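Local coordinates for Non-structural protein (Porcine reproductive and respiratory syndrome virus, PDB 3IFU), which is the leader protease Nsp1alpha, a zinc-finger and papain-like cysteine protease piece of the viral polyprotein that probably also suppresses host interferon-beta production, at residues I84-M87 with N93-Q96; Q95-R100 with K117-Y122. All blocks are in the same frame, centred on the assembly; numbering follows the deposited sequence.

Interaction 1. Residues I84-M87 with N93-Q96; sequences IARM and NFQQ
Phe94, in the first turn of helix 94-108, leans on Arg86 and Ala85 in the last part of helix 81-87. The benzyl group stands away from its own helix because CG is anti to the backbone N (chi1 -178°). This carries the CD1-CE1 side of the ring across to the other helix. CE1 meets the aliphatic part of Arg86 at CD, 3.8 Å away, and the methyl CB of Ala85 at 4.2 Å. The backbone N of Arg86 lies at the ring edge, close to its plane, 3.9 Å from CE1. This close part is mostly carbon against carbon, and both Ala85 and Phe94 are buried.

The tip of Arg86 belongs to the close part too. The arginine chain bends at chi2 and chi3, which brings the guanidinium beside Phe94. CD1 lies over one of its faces, 3.4 Å above the plane and offset toward the rim, with NH1 3.5 Å from CD1. The guanidinium and ring planes are 56° apart, so the two groups are not stacked flat. The looser side is here, at the partly exposed end of Arg86. Weak hydrogen bonds from NH1 to Ser89 O and from NH2 to Gly90 O tie the guanidinium to the connecting loop. The backbones come nearest at Arg86 and Phe94, whose CA atoms are 6.8 Å apart.

The second subunit also reaches this corner. Its Pro163 packs on Phe94, and its Asn161 on Arg86. Within the chain, Ala85 continues the helix-helix packing onto Met98 and Val101 of helix 94-108. Ile84 and Met87 point in other directions and both touch Val140 of strand 140-142, so helix 81-87 contacts both its partner helix and the four-stranded antiparallel sheet.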
# COMPACT_ATOMS: atom_id res chain seq x y z
N ILE A 84 -7.02 -3.30 -6.77
CA ILE A 84 -8.47 -3.26 -6.98
C ILE A 84 -9.19 -4.06 -5.89
O ILE A 84 -10.23 -3.64 -5.39
CB ILE A 84 -8.87 -3.82 -8.37
CG1 ILE A 84 -8.39 -2.87 -9.48
CG2 ILE A 84 -10.37 -4.00 -8.44
CD1 ILE A 84 -8.48 -3.44 -10.87
N ALA A 85 -8.63 -5.20 -5.52
CA ALA A 85 -9.24 -6.01 -4.48
C ALA A 85 -9.15 -5.33 -3.11
O ALA A 85 -10.12 -5.34 -2.36
CB ALA A 85 -8.58 -7.38 -4.44
N ARG A 86 -8.00 -4.75 -2.78
CA ARG A 86 -7.87 -4.11 -1.47
C ARG A 86 -8.76 -2.89 -1.29
O ARG A 86 -9.36 -2.71 -0.23
CB ARG A 86 -6.44 -3.67 -1.17
CG ARG A 86 -6.25 -3.35 0.31
CD ARG A 86 -5.96 -4.63 1.07
NE ARG A 86 -6.68 -4.83 2.33
CZ ARG A 86 -8.01 -4.84 2.45
NH1 ARG A 86 -8.78 -4.64 1.40
NH2 ARG A 86 -8.56 -5.10 3.63
N MET A 87 -8.82 -2.04 -2.31
CA MET A 87 -9.63 -0.83 -2.25
C MET A 87 -11.11 -1.13 -2.36
O MET A 87 -11.95 -0.29 -2.08
CB MET A 87 -9.22 0.13 -3.37
CG MET A 87 -7.72 0.35 -3.49
SD MET A 87 -7.26 1.65 -4.64
CE MET A 87 -7.35 0.80 -6.20
N ASN A 93 -13.46 -9.76 4.52
CA ASN A 93 -14.11 -9.78 3.21
C ASN A 93 -13.06 -9.88 2.09
O ASN A 93 -13.37 -10.30 0.98
CB ASN A 93 -14.92 -8.48 3.05
CG ASN A 93 -15.77 -8.45 1.80
OD1 ASN A 93 -16.40 -9.45 1.44
ND2 ASN A 93 -15.83 -7.30 1.14
N PHE A 94 -11.83 -9.50 2.41
CA PHE A 94 -10.73 -9.50 1.45
C PHE A 94 -10.44 -10.76 0.62
O PHE A 94 -10.30 -10.67 -0.60
CB PHE A 94 -9.42 -9.09 2.12
CG PHE A 94 -8.26 -9.01 1.17
CD1 PHE A 94 -8.10 -7.91 0.34
CD2 PHE A 94 -7.36 -10.07 1.06
CE1 PHE A 94 -7.08 -7.86 -0.59
CE2 PHE A 94 -6.33 -10.03 0.13
CZ PHE A 94 -6.19 -8.92 -0.70
N GLN A 95 -10.32 -11.92 1.26
CA GLN A 95 -10.03 -13.15 0.52
C GLN A 95 -11.04 -13.40 -0.59
O GLN A 95 -10.67 -13.62 -1.74
CB GLN A 95 -9.99 -14.36 1.45
CG GLN A 95 -8.84 -14.34 2.43
CD GLN A 95 -8.79 -15.59 3.29
OE1 GLN A 95 -9.73 -15.88 4.04
NE2 GLN A 95 -7.69 -16.34 3.20
N GLN A 96 -12.31 -13.36 -0.23
CA GLN A 96 -13.37 -13.59 -1.20
C GLN A 96 -13.19 -12.61 -2.36
O GLN A 96 -13.22 -13.00 -3.52
CB GLN A 96 -14.72 -13.37 -0.53
CG GLN A 96 -15.89 -13.76 -1.38
CD GLN A 96 -17.00 -12.75 -1.28
OE1 GLN A 96 -16.90 -11.65 -1.84
NE2 GLN A 96 -18.05 -13.10 -0.55

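Interaction 2. Residues Q95-R100 with K117-Y122; sequences QQRMVR and KTLQVY
A Schellman motif ends helix 113-118, and the turn it makes is where Arg97 of helix 94-108 meets Leu119. Gln120 has left helical geometry with a positive phi of 46°. Its backbone N still bonds back to Lys117 O at 2.9 Å. The long side chain of Arg97 bends at chi2 and then runs nearly straight to the turn. Its NH2 lies 2.5 Å from Leu119 O, which is at the edge of the guanidinium, near its plane. The hydrogen bond is weak, with an N-H...O angle of only 116°, and the position of NH2 is less sure than usual.

Water 1 adds a second link. It accepts from Arg97 NH1 at 3.3 Å and donates to Thr118 O at 3.0 Å. One guanidinium thus reaches two successive carbonyls, Thr118 O through water and Leu119 O by a weak, doubtful direct bond. NH1 also has the like-charged Arg124 close by.

The Leu119 side chain lies alongside polar atoms: CB is 3.9 Å from Arg97 NH2, and CD2 is 4.4 Å from Arg100 O. Its apolar packing is on Val101, further along helix 94-108, and it also touches Glu104 there. A Schellman turn met by an arginine from the preceding helix here joins two successive helices of the papain-like protease domain.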
# COMPACT_ATOMS: atom_id res chain seq x y z
N GLN A 95 -10.32 -11.92 1.26
CA GLN A 95 -10.03 -13.15 0.52
C GLN A 95 -11.04 -13.40 -0.59
O GLN A 95 -10.67 -13.62 -1.74
CB GLN A 95 -9.99 -14.36 1.45
CG GLN A 95 -8.84 -14.34 2.43
CD GLN A 95 -8.79 -15.59 3.29
OE1 GLN A 95 -9.73 -15.88 4.04
NE2 GLN A 95 -7.69 -16.34 3.20
N GLN A 96 -12.31 -13.36 -0.23
CA GLN A 96 -13.37 -13.59 -1.20
C GLN A 96 -13.19 -12.61 -2.36
O GLN A 96 -13.22 -13.00 -3.52
CB GLN A 96 -14.72 -13.37 -0.53
CG GLN A 96 -15.89 -13.76 -1.38
CD GLN A 96 -17.00 -12.75 -1.28
OE1 GLN A 96 -16.90 -11.65 -1.84
NE2 GLN A 96 -18.05 -13.10 -0.55
N ARG A 97 -12.99 -11.35 -2.02
CA ARG A 97 -12.80 -10.29 -3.01
C ARG A 97 -11.60 -10.55 -3.93
O ARG A 97 -11.71 -10.41 -5.14
CB ARG A 97 -12.61 -8.96 -2.29
CG ARG A 97 -12.75 -7.77 -3.19
CD ARG A 97 -14.13 -7.75 -3.79
NE ARG A 97 -14.21 -6.82 -4.90
CZ ARG A 97 -15.26 -6.71 -5.70
NH1 ARG A 97 -16.31 -7.48 -5.50
NH2 ARG A 97 -15.26 -5.82 -6.69
N MET A 98 -10.46 -10.91 -3.35
CA MET A 98 -9.24 -11.19 -4.11
C MET A 98 -9.50 -12.27 -5.14
O MET A 98 -9.13 -12.14 -6.31
CB MET A 98 -8.11 -11.62 -3.17
CG MET A 98 -6.89 -12.26 -3.86
SD MET A 98 -6.09 -11.31 -5.20
CE MET A 98 -5.36 -9.95 -4.32
N VAL A 99 -10.17 -13.33 -4.70
CA VAL A 99 -10.50 -14.46 -5.56
C VAL A 99 -11.45 -14.12 -6.72
O VAL A 99 -11.26 -14.62 -7.84
CB VAL A 99 -11.09 -15.61 -4.71
CG1 VAL A 99 -11.53 -16.75 -5.60
CG2 VAL A 99 -10.05 -16.08 -3.71
N ARG A 100 -12.45 -13.27 -6.47
CA ARG A 100 -13.40 -12.88 -7.51
C ARG A 100 -12.77 -11.90 -8.51
O ARG A 100 -13.06 -11.95 -9.70
CB ARG A 100 -14.63 -12.23 -6.89
CG ARG A 100 -15.31 -13.06 -5.82
CD ARG A 100 -16.14 -14.18 -6.41
NE ARG A 100 -17.29 -13.66 -7.15
CZ ARG A 100 -18.15 -14.43 -7.80
NH1 ARG A 100 -17.99 -15.74 -7.81
NH2 ARG A 100 -19.17 -13.89 -8.46
N LYS A 117 -16.51 -2.22 -14.32
CA LYS A 117 -17.93 -2.06 -13.99
C LYS A 117 -18.43 -3.34 -13.34
O LYS A 117 -19.15 -3.30 -12.36
CB LYS A 117 -18.75 -1.75 -15.24
CG LYS A 117 -18.50 -0.37 -15.81
CD LYS A 117 -19.16 -0.18 -17.17
CE LYS A 117 -18.91 1.23 -17.73
NZ LYS A 117 -19.42 1.38 -19.13
N THR A 118 -18.04 -4.49 -13.91
CA THR A 118 -18.44 -5.78 -13.36
C THR A 118 -17.94 -5.91 -11.92
O THR A 118 -18.61 -6.49 -11.05
CB THR A 118 -17.86 -6.95 -14.21
OG1 THR A 118 -18.27 -6.82 -15.57
CG2 THR A 118 -18.33 -8.30 -13.69
N LEU A 119 -16.76 -5.35 -11.67
CA LEU A 119 -16.14 -5.37 -10.35
C LEU A 119 -16.63 -4.23 -9.46
O LEU A 119 -16.19 -4.10 -8.32
CB LEU A 119 -14.62 -5.31 -10.48
CG LEU A 119 -13.93 -6.53 -11.09
CD1 LEU A 119 -12.44 -6.32 -11.08
CD2 LEU A 119 -14.30 -7.77 -10.29
N GLN A 120 -17.54 -3.41 -9.99
CA GLN A 120 -18.11 -2.30 -9.24
C GLN A 120 -17.05 -1.50 -8.50
O GLN A 120 -17.23 -1.15 -7.33
CB GLN A 120 -19.13 -2.82 -8.23
CG GLN A 120 -20.38 -3.35 -8.85
CD GLN A 120 -21.15 -4.21 -7.89
OE1 GLN A 120 -22.33 -4.50 -8.11
NE2 GLN A 120 -20.49 -4.63 -6.81
N VAL A 121 -15.96 -1.21 -9.19
CA VAL A 121 -14.87 -0.45 -8.61
C VAL A 121 -15.33 0.94 -8.18
O VAL A 121 -14.99 1.41 -7.09
CB VAL A 121 -13.71 -0.36 -9.62
CG1 VAL A 121 -12.82 0.83 -9.32
CG2 VAL A 121 -12.91 -1.64 -9.55
N TYR A 122 -16.11 1.60 -9.03
CA TYR A 122 -16.60 2.93 -8.73
C TYR A 122 -17.64 2.97 -7.59
O TYR A 122 -17.54 3.78 -6.67
CB TYR A 122 -17.20 3.57 -9.99
CG TYR A 122 -17.57 5.03 -9.80
CD1 TYR A 122 -16.68 6.04 -10.13
CD2 TYR A 122 -18.79 5.38 -9.23
CE1 TYR A 122 -16.99 7.38 -9.90
CE2 TYR A 122 -19.12 6.72 -9.00
CZ TYR A 122 -18.22 7.71 -9.33
OH TYR A 122 -18.54 9.03 -9.08
O HOH W 1 -18.20 -6.87 -8.13

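Interactions 1 and 2 lie side by side, their centres about 7 Å apart, and all four segments fall within the papain-like cysteine protease part of the chain. Helix 94-108 is common to both. Its start meets helix 81-87, which precedes it, and its next turns meet the end of helix 113-118, which follows it. Gln95 and Gln96 lie in segments of both, though neither touches the partner segment. The two sites also touch directly: Ile84 CG2 is 3.6 Å from Val121 CG2, and Ala85 O is 3.7 Å from Arg97 CG. Three successive helices are thus joined into one helical part of the protease domain, on the same side of the chain's centre.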